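Local atomic coordinates of beta-galactosidase (PDB entry 6Y2K), a protein that probably hydrolyses terminal non-reducing beta-D-galactose residues from beta-galactosides, as a cold-active hexameric enzyme of glycoside hydrolase family 42. Residues His105-Ser110 and Glu154-Ala159; Thr148-Ala153 and Asp210-Cys215. One frame throughout, in Å; residues are numbered along the deposited sequence.

Contact 1: residues His105-Ser110 and Glu154-Ala159; sequences HYTFAS and EADLAA
Ala109 sets its methyl group against the first turn and a half of helix 154-168. Ala109 CB is 4.1 Å from Ala159 CB and 4.4 Å from Ala155 CB, two side chains one turn apart on the same helical face. The atom nearest to this methyl across the contact is polar: Asp156 OD1 lies 3.5 Å from Ala109 CB, which brings the apolar patch right up to the carboxylate. With small side chains on both surfaces, the backbones can come close: Ala109 and Asp156 have their CA atoms 5.3 Å apart.

Asp156 supplies the polar part. Thr107 OG1 donates to Asp156 OD1 over a short 2.5 Å, meeting the syn side of the carboxylate with a tilt of 23° from its plane. The two side chains approach from opposite directions. In Thr107 the hydroxyl lies anti to the backbone N (chi1 165°), a setting that also lets OG1 accept from Ala109 N at 3.1 Å with an N-H...O angle of 161°. The hydroxyl therefore serves as donor and acceptor at once, which fixes its proton toward the carboxylate and closes an ST turn within the type I turn of Thr107-Ser110. The other carboxylate oxygen, Asp156 OD2, accepts from Ser151 OG and Ala153 N.

Beside the methyl groups, a water donates to Ala109 O at 2.8 Å and to Ala155 O at 2.7 Å, a water-mediated link between two backbone carbonyls.

Ala153 is the N-cap, and the Asp156 carboxylate, at the third helical position, accepts from that N-cap backbone N. Asp156 OD1, through Thr107, joins this helix start to the turn leading into helix 111-128, a junction between two beta-alpha connections of the TIM barrel.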
ATOM      1  N   HIS A 105     -28.740  10.987  38.122  1.00 15.44           N
ATOM      2  CA  HIS A 105     -28.100  12.042  38.943  1.00 15.55           C
ATOM      3  C   HIS A 105     -28.204  11.747  40.446  1.00 15.68           C
ATOM      4  O   HIS A 105     -28.892  12.437  41.198  1.00 15.94           O
ATOM      5  CB  HIS A 105     -28.677  13.434  38.606  1.00 15.55           C
ATOM      6  CG  HIS A 105     -30.139  13.415  38.291  1.00 15.61           C
ATOM      7  ND1 HIS A 105     -30.608  13.242  37.008  1.00 15.43           N
ATOM      8  CD2 HIS A 105     -31.232  13.485  39.088  1.00 15.54           C
ATOM      9  CE1 HIS A 105     -31.929  13.240  37.023  1.00 15.98           C
ATOM     10  NE2 HIS A 105     -32.334  13.387  38.273  1.00 15.53           N
ATOM     11  N   TYR A 106     -27.505  10.703  40.873  1.00 15.45           N
ATOM     12  CA  TYR A 106     -27.304  10.414  42.283  1.00 14.84           C
ATOM     13  C   TYR A 106     -26.096   9.509  42.462  1.00 14.91           C
ATOM     14  O   TYR A 106     -25.724   8.767  41.541  1.00 15.03           O
ATOM     15  CB  TYR A 106     -28.544   9.745  42.903  1.00 14.51           C
ATOM     16  CG  TYR A 106     -28.909   8.372  42.355  1.00 14.08           C
ATOM     17  CD1 TYR A 106     -28.348   7.207  42.889  1.00 14.18           C
ATOM     18  CD2 TYR A 106     -29.848   8.232  41.329  1.00 14.10           C
ATOM     19  CE1 TYR A 106     -28.691   5.945  42.403  1.00 14.03           C
ATOM     20  CE2 TYR A 106     -30.188   6.981  40.827  1.00 13.79           C
ATOM     21  CZ  TYR A 106     -29.614   5.840  41.372  1.00 13.97           C
ATOM     22  OH  TYR A 106     -29.963   4.601  40.881  1.00 14.00           O
ATOM     23  N   THR A 107     -25.488   9.572  43.641  1.00 14.95           N
ATOM     24  CA  THR A 107     -24.533   8.548  44.047  1.00 15.32           C
ATOM     25  C   THR A 107     -25.265   7.503  44.881  1.00 15.71           C
ATOM     26  O   THR A 107     -26.094   7.845  45.735  1.00 15.90           O
ATOM     27  CB  THR A 107     -23.300   9.067  44.811  1.00 15.24           C
ATOM     28  OG1 THR A 107     -22.639   7.953  45.435  1.00 15.36           O
ATOM     29  CG2 THR A 107     -23.650  10.117  45.876  1.00 15.13           C
ATOM     30  N   PHE A 108     -24.939   6.234  44.625  1.00 15.92           N
ATOM     31  CA  PHE A 108     -25.480   5.091  45.377  1.00 16.10           C
ATOM     32  C   PHE A 108     -25.140   5.153  46.878  1.00 16.56           C
ATOM     33  O   PHE A 108     -25.802   4.492  47.694  1.00 16.87           O
ATOM     34  CB  PHE A 108     -24.927   3.773  44.814  1.00 15.98           C
ATOM     35  CG  PHE A 108     -25.449   3.413  43.455  1.00 15.80           C
ATOM     36  CD1 PHE A 108     -26.656   2.748  43.328  1.00 15.59           C
ATOM     37  CD2 PHE A 108     -24.721   3.709  42.297  1.00 15.80           C
ATOM     38  CE1 PHE A 108     -27.149   2.390  42.083  1.00 15.74           C
ATOM     39  CE2 PHE A 108     -25.210   3.358  41.050  1.00 15.84           C
ATOM     40  CZ  PHE A 108     -26.424   2.696  40.942  1.00 15.75           C
ATOM     41  N   ALA A 109     -24.104   5.921  47.242  1.00 16.52           N
ATOM     42  CA  ALA A 109     -23.701   6.081  48.646  1.00 16.57           C
ATOM     43  C   ALA A 109     -24.583   7.038  49.450  1.00 16.93           C
ATOM     44  O   ALA A 109     -24.472   7.068  50.680  1.00 16.55           O
ATOM     45  CB  ALA A 109     -22.242   6.527  48.739  1.00 16.64           C
ATOM     46  N   SER A 110     -25.432   7.817  48.773  1.00 16.78           N
ATOM     47  CA  SER A 110     -26.245   8.835  49.433  1.00 17.38           C
ATOM     48  C   SER A 110     -27.314   8.203  50.310  1.00 17.56           C
ATOM     49  O   SER A 110     -28.245   7.589  49.807  1.00 17.42           O
ATOM     50  CB  SER A 110     -26.927   9.744  48.410  1.00 17.49           C
ATOM     51  OG  SER A 110     -27.774  10.682  49.057  1.00 17.41           O
ATOM     52  N   GLU A 154     -18.438  13.554  48.939  1.00 20.63           N
ATOM     53  CA  GLU A 154     -18.280  13.337  50.385  1.00 22.55           C
ATOM     54  C   GLU A 154     -19.003  12.079  50.857  1.00 20.04           C
ATOM     55  O   GLU A 154     -18.460  11.322  51.641  1.00 19.56           O
ATOM     56  CB  GLU A 154     -18.768  14.551  51.190  1.00 26.28           C
ATOM     57  CG  GLU A 154     -18.407  14.511  52.679  1.00 31.37           C
ATOM     58  CD  GLU A 154     -16.901  14.624  52.935  1.00 37.18           C
ATOM     59  OE1 GLU A 154     -16.228  15.398  52.207  1.00 43.39           O
ATOM     60  OE2 GLU A 154     -16.379  13.952  53.864  1.00 41.27           O
ATOM     61  N   ALA A 155     -20.216  11.849  50.356  1.00 19.22           N
ATOM     62  CA  ALA A 155     -20.996  10.662  50.737  1.00 18.37           C
ATOM     63  C   ALA A 155     -20.283   9.352  50.387  1.00 17.53           C
ATOM     64  O   ALA A 155     -20.352   8.388  51.145  1.00 17.64           O
ATOM     65  CB  ALA A 155     -22.380  10.704  50.097  1.00 18.40           C
ATOM     66  N   ASP A 156     -19.587   9.337  49.251  1.00 16.74           N
ATOM     67  CA  ASP A 156     -18.838   8.162  48.813  1.00 16.36           C
ATOM     68  C   ASP A 156     -17.650   7.888  49.742  1.00 16.20           C
ATOM     69  O   ASP A 156     -17.347   6.737  50.047  1.00 15.28           O
ATOM     70  CB  ASP A 156     -18.331   8.343  47.379  1.00 16.15           C
ATOM     71  CG  ASP A 156     -19.447   8.669  46.401  1.00 16.04           C
ATOM     72  OD1 ASP A 156     -20.237   7.747  46.110  1.00 15.91           O
ATOM     73  OD2 ASP A 156     -19.520   9.837  45.936  1.00 15.20           O
ATOM     74  N   LEU A 157     -16.979   8.952  50.171  1.00 16.68           N
ATOM     75  CA  LEU A 157     -15.831   8.825  51.077  1.00 17.60           C
ATOM     76  C   LEU A 157     -16.274   8.342  52.451  1.00 17.67           C
ATOM     77  O   LEU A 157     -15.602   7.507  53.057  1.00 18.10           O
ATOM     78  CB  LEU A 157     -15.098  10.151  51.213  1.00 18.35           C
ATOM     79  CG  LEU A 157     -13.829  10.160  52.084  1.00 18.77           C
ATOM     80  CD1 LEU A 157     -12.882   9.040  51.705  1.00 19.08           C
ATOM     81  CD2 LEU A 157     -13.150  11.505  51.940  1.00 19.87           C
ATOM     82  N   ALA A 158     -17.406   8.868  52.928  1.00 17.96           N
ATOM     83  CA  ALA A 158     -17.961   8.470  54.216  1.00 18.01           C
ATOM     84  C   ALA A 158     -18.304   6.984  54.225  1.00 18.07           C
ATOM     85  O   ALA A 158     -17.944   6.269  55.162  1.00 17.62           O
ATOM     86  CB  ALA A 158     -19.182   9.312  54.561  1.00 18.44           C
ATOM     87  N   ALA A 159     -18.975   6.522  53.170  1.00 17.95           N
ATOM     88  CA  ALA A 159     -19.289   5.097  53.028  1.00 18.09           C
ATOM     89  C   ALA A 159     -18.031   4.225  52.918  1.00 17.54           C
ATOM     90  O   ALA A 159     -17.991   3.124  53.476  1.00 18.11           O
ATOM     91  CB  ALA A 159     -20.204   4.869  51.829  1.00 18.39           C
TER
HETATM   92  O   HOH W   1     -22.541   7.789  52.625  1.00 21.86           O

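Contact 2: residues Thr148-Ala153 and Asp210-Cys215; sequences TVLSYA and DFQRCC
Leu150 brings its CD2 methyl against Cys215 SG at 3.8 Å and Phe211 CE2 at 4.0 Å, the close-packed part of the contact. CG stands anti to the carbonyl carbon (chi1 -61°), which carries the branched end across to the helix. Val149 extends this apolar patch, its CG1 4.0 Å from Cys215 CB, and a water lies between Val149 O (2.8 Å) and Cys215 O (2.9 Å). Phe211 fits beneath the loop backbone: Ser151 O meets the edge of its ring in plane, 3.4 Å from CZ, while Cys215 SG lies over one face toward the rim.

The helix is part of 205-233, which leads into barrel strand 238-244, and the loop comes from the end of strand 134-138; the contact thus folds the beta-alpha connection of a TIM barrel back onto its own closing helix.

Packing is less enclosed where Tyr152 and Gln212 flank the leucine, all three being partly exposed. Tyr152 CE1 touches Phe211 CE2 at 3.5 Å with the ring planes at 34°, and its hydroxyl bonds to a bound glycerol, probably from the crystallisation liquor. With Leu150 cut back to an alanine, a gap is likely to open between Cys215 SG and the Gln212 amide, and Phe211 CE2 would lose the methyl it meets. Gln212 crosses Leu150 at about a right angle, OE1 3.6 Å from Leu150 CD1, while its NE2 donates to Ala249 O.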
ATOM      1  N   THR A 148     -21.797   5.599  36.428  1.00 15.65           N
ATOM      2  CA  THR A 148     -22.361   6.158  37.657  1.00 15.61           C
ATOM      3  C   THR A 148     -22.161   5.278  38.906  1.00 16.01           C
ATOM      4  O   THR A 148     -22.677   5.612  39.976  1.00 16.65           O
ATOM      5  CB  THR A 148     -23.857   6.537  37.460  1.00 15.66           C
ATOM      6  OG1 THR A 148     -24.587   5.459  36.849  1.00 15.09           O
ATOM      7  CG2 THR A 148     -23.968   7.782  36.578  1.00 15.64           C
ATOM      8  N   VAL A 149     -21.393   4.190  38.795  1.00 16.10           N
ATOM      9  CA  VAL A 149     -21.044   3.374  39.965  1.00 16.28           C
ATOM     10  C   VAL A 149     -19.997   4.116  40.812  1.00 16.23           C
ATOM     11  O   VAL A 149     -20.225   4.376  41.994  1.00 15.98           O
ATOM     12  CB  VAL A 149     -20.530   1.974  39.571  1.00 16.40           C
ATOM     13  CG1 VAL A 149     -20.090   1.185  40.799  1.00 16.86           C
ATOM     14  CG2 VAL A 149     -21.610   1.209  38.810  1.00 16.77           C
ATOM     15  N   LEU A 150     -18.861   4.453  40.206  1.00 16.13           N
ATOM     16  CA  LEU A 150     -17.814   5.212  40.901  1.00 16.00           C
ATOM     17  C   LEU A 150     -18.219   6.684  40.983  1.00 15.46           C
ATOM     18  O   LEU A 150     -18.600   7.296  39.977  1.00 16.22           O
ATOM     19  CB  LEU A 150     -16.463   5.078  40.188  1.00 16.42           C
ATOM     20  CG  LEU A 150     -15.866   3.675  40.052  1.00 17.05           C
ATOM     21  CD1 LEU A 150     -14.487   3.757  39.412  1.00 17.66           C
ATOM     22  CD2 LEU A 150     -15.781   2.951  41.389  1.00 16.94           C
ATOM     23  N   SER A 151     -18.195   7.223  42.197  1.00 15.14           N
ATOM     24  CA  SER A 151     -18.490   8.629  42.461  1.00 14.94           C
ATOM     25  C   SER A 151     -17.525   9.107  43.527  1.00 15.20           C
ATOM     26  O   SER A 151     -17.051   8.315  44.343  1.00 14.47           O
ATOM     27  CB  SER A 151     -19.942   8.809  42.910  1.00 15.06           C
ATOM     28  OG  SER A 151     -20.159  10.101  43.464  1.00 14.73           O
ATOM     29  N   TYR A 152     -17.216  10.399  43.494  1.00 15.72           N
ATOM     30  CA  TYR A 152     -16.101  10.951  44.262  1.00 16.17           C
ATOM     31  C   TYR A 152     -16.536  12.154  45.094  1.00 17.03           C
ATOM     32  O   TYR A 152     -15.820  13.158  45.194  1.00 17.26           O
ATOM     33  CB  TYR A 152     -14.962  11.294  43.299  1.00 16.04           C
ATOM     34  CG  TYR A 152     -14.489  10.089  42.506  1.00 15.71           C
ATOM     35  CD1 TYR A 152     -13.495   9.252  43.005  1.00 15.91           C
ATOM     36  CD2 TYR A 152     -15.044   9.776  41.265  1.00 15.65           C
ATOM     37  CE1 TYR A 152     -13.055   8.143  42.290  1.00 16.11           C
ATOM     38  CE2 TYR A 152     -14.613   8.668  40.545  1.00 16.01           C
ATOM     39  CZ  TYR A 152     -13.614   7.853  41.065  1.00 16.02           C
ATOM     40  OH  TYR A 152     -13.180   6.754  40.367  1.00 15.87           O
ATOM     41  N   ALA A 153     -17.716  12.021  45.705  1.00 17.38           N
ATOM     42  CA  ALA A 153     -18.299  13.033  46.577  1.00 18.12           C
ATOM     43  C   ALA A 153     -18.086  12.640  48.036  1.00 18.80           C
ATOM     44  O   ALA A 153     -17.634  11.525  48.334  1.00 17.91           O
ATOM     45  CB  ALA A 153     -19.785  13.175  46.279  1.00 18.27           C
ATOM     46  N   ASP A 210     -10.260  -1.962  46.500  1.00 14.53           N
ATOM     47  CA  ASP A 210     -11.206  -1.835  47.624  1.00 14.68           C
ATOM     48  C   ASP A 210     -12.243  -0.728  47.382  1.00 14.89           C
ATOM     49  O   ASP A 210     -13.422  -0.899  47.735  1.00 14.37           O
ATOM     50  CB  ASP A 210     -10.474  -1.594  48.954  1.00 15.03           C
ATOM     51  CG  ASP A 210     -10.003  -2.881  49.627  1.00 15.17           C
ATOM     52  OD1 ASP A 210     -10.362  -4.000  49.195  1.00 15.30           O
ATOM     53  OD2 ASP A 210      -9.275  -2.763  50.633  1.00 15.64           O
ATOM     54  N   PHE A 211     -11.830   0.378  46.755  1.00 14.28           N
ATOM     55  CA  PHE A 211     -12.784   1.427  46.397  1.00 14.80           C
ATOM     56  C   PHE A 211     -13.847   0.920  45.408  1.00 15.21           C
ATOM     57  O   PHE A 211     -15.045   1.181  45.597  1.00 15.32           O
ATOM     58  CB  PHE A 211     -12.084   2.684  45.860  1.00 14.98           C
ATOM     59  CG  PHE A 211     -13.022   3.827  45.621  1.00 15.23           C
ATOM     60  CD1 PHE A 211     -13.712   4.396  46.682  1.00 15.18           C
ATOM     61  CD2 PHE A 211     -13.242   4.317  44.340  1.00 15.75           C
ATOM     62  CE1 PHE A 211     -14.597   5.439  46.475  1.00 15.50           C
ATOM     63  CE2 PHE A 211     -14.118   5.373  44.127  1.00 15.74           C
ATOM     64  CZ  PHE A 211     -14.802   5.926  45.197  1.00 15.50           C
ATOM     65  N   GLN A 212     -13.415   0.184  44.377  1.00 15.59           N
ATOM     66  CA  GLN A 212     -14.344  -0.400  43.404  1.00 15.69           C
ATOM     67  C   GLN A 212     -15.309  -1.359  44.080  1.00 15.41           C
ATOM     68  O   GLN A 212     -16.505  -1.334  43.808  1.00 15.02           O
ATOM     69  CB  GLN A 212     -13.600  -1.140  42.287  1.00 16.67           C
ATOM     70  CG  GLN A 212     -14.460  -1.479  41.072  1.00 16.95           C
ATOM     71  CD  GLN A 212     -14.504  -0.375  40.023  1.00 18.17           C
ATOM     72  OE1 GLN A 212     -13.535   0.352  39.836  1.00 20.22           O
ATOM     73  NE2 GLN A 212     -15.624  -0.263  39.321  1.00 19.42           N
ATOM     74  N   ARG A 213     -14.767  -2.208  44.949  1.00 15.51           N
ATOM     75  CA  ARG A 213     -15.565  -3.175  45.693  1.00 15.67           C
ATOM     76  C   ARG A 213     -16.608  -2.478  46.554  1.00 16.15           C
ATOM     77  O   ARG A 213     -17.775  -2.898  46.586  1.00 15.81           O
ATOM     78  CB  ARG A 213     -14.666  -4.053  46.566  1.00 15.76           C
ATOM     79  CG  ARG A 213     -13.808  -5.031  45.776  1.00 15.95           C
ATOM     80  CD  ARG A 213     -12.578  -5.434  46.573  1.00 16.19           C
ATOM     81  NE  ARG A 213     -11.906  -6.624  46.051  1.00 16.31           N
ATOM     82  CZ  ARG A 213     -10.744  -7.100  46.510  1.00 16.75           C
ATOM     83  NH1 ARG A 213     -10.098  -6.490  47.500  1.00 16.84           N
ATOM     84  NH2 ARG A 213     -10.214  -8.201  45.973  1.00 17.53           N
ATOM     85  N   CYS A 214     -16.194  -1.406  47.233  1.00 15.76           N
ATOM     86  CA  CYS A 214     -17.108  -0.648  48.092  1.00 16.01           C
ATOM     87  C   CYS A 214     -18.235  -0.010  47.280  1.00 15.66           C
ATOM     88  O   CYS A 214     -19.408  -0.165  47.624  1.00 15.35           O
ATOM     89  CB  CYS A 214     -16.344   0.416  48.893  1.00 16.05           C
ATOM     90  SG  CYS A 214     -17.410   1.471  49.898  1.00 16.80           S
ATOM     91  N   CYS A 215     -17.878   0.685  46.194  1.00 15.44           N
ATOM     92  CA  CYS A 215     -18.865   1.299  45.304  1.00 15.57           C
ATOM     93  C   CYS A 215     -19.845   0.265  44.730  1.00 15.56           C
ATOM     94  O   CYS A 215     -21.056   0.519  44.667  1.00 15.13           O
ATOM     95  CB  CYS A 215     -18.185   2.096  44.184  1.00 15.58           C
ATOM     96  SG  CYS A 215     -17.358   3.603  44.761  1.00 16.26           S
TER
HETATM   97  O   HOH W   2     -21.416   3.385  44.333  1.00 19.75           O

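In the fold
Contacts 1 and 2 have centres 8 Å apart and lie on the same side of the chain's centre, within its TIM-barrel part. Their segments alternate along the sequence: 105-110, 148-153, 154-159, 210-215. Segment 148-153 of contact 2 runs straight on into 154-159 of contact 1, the start of helix 154-168. The first segment leads into helix 111-128, ahead of barrel strand 134-138, and the last belongs to helix 205-233, ahead of strand 238-244. The two contacts also touch, through Ser151 OG and Asp156 OD2 and where Phe108 CE2 lies 3.6 Å from Thr148 O. Together they join the connections that follow strands 67-71 and 134-138, on the side where the strands' C-terminal ends lead out, where TIM barrels usually carry their active sites.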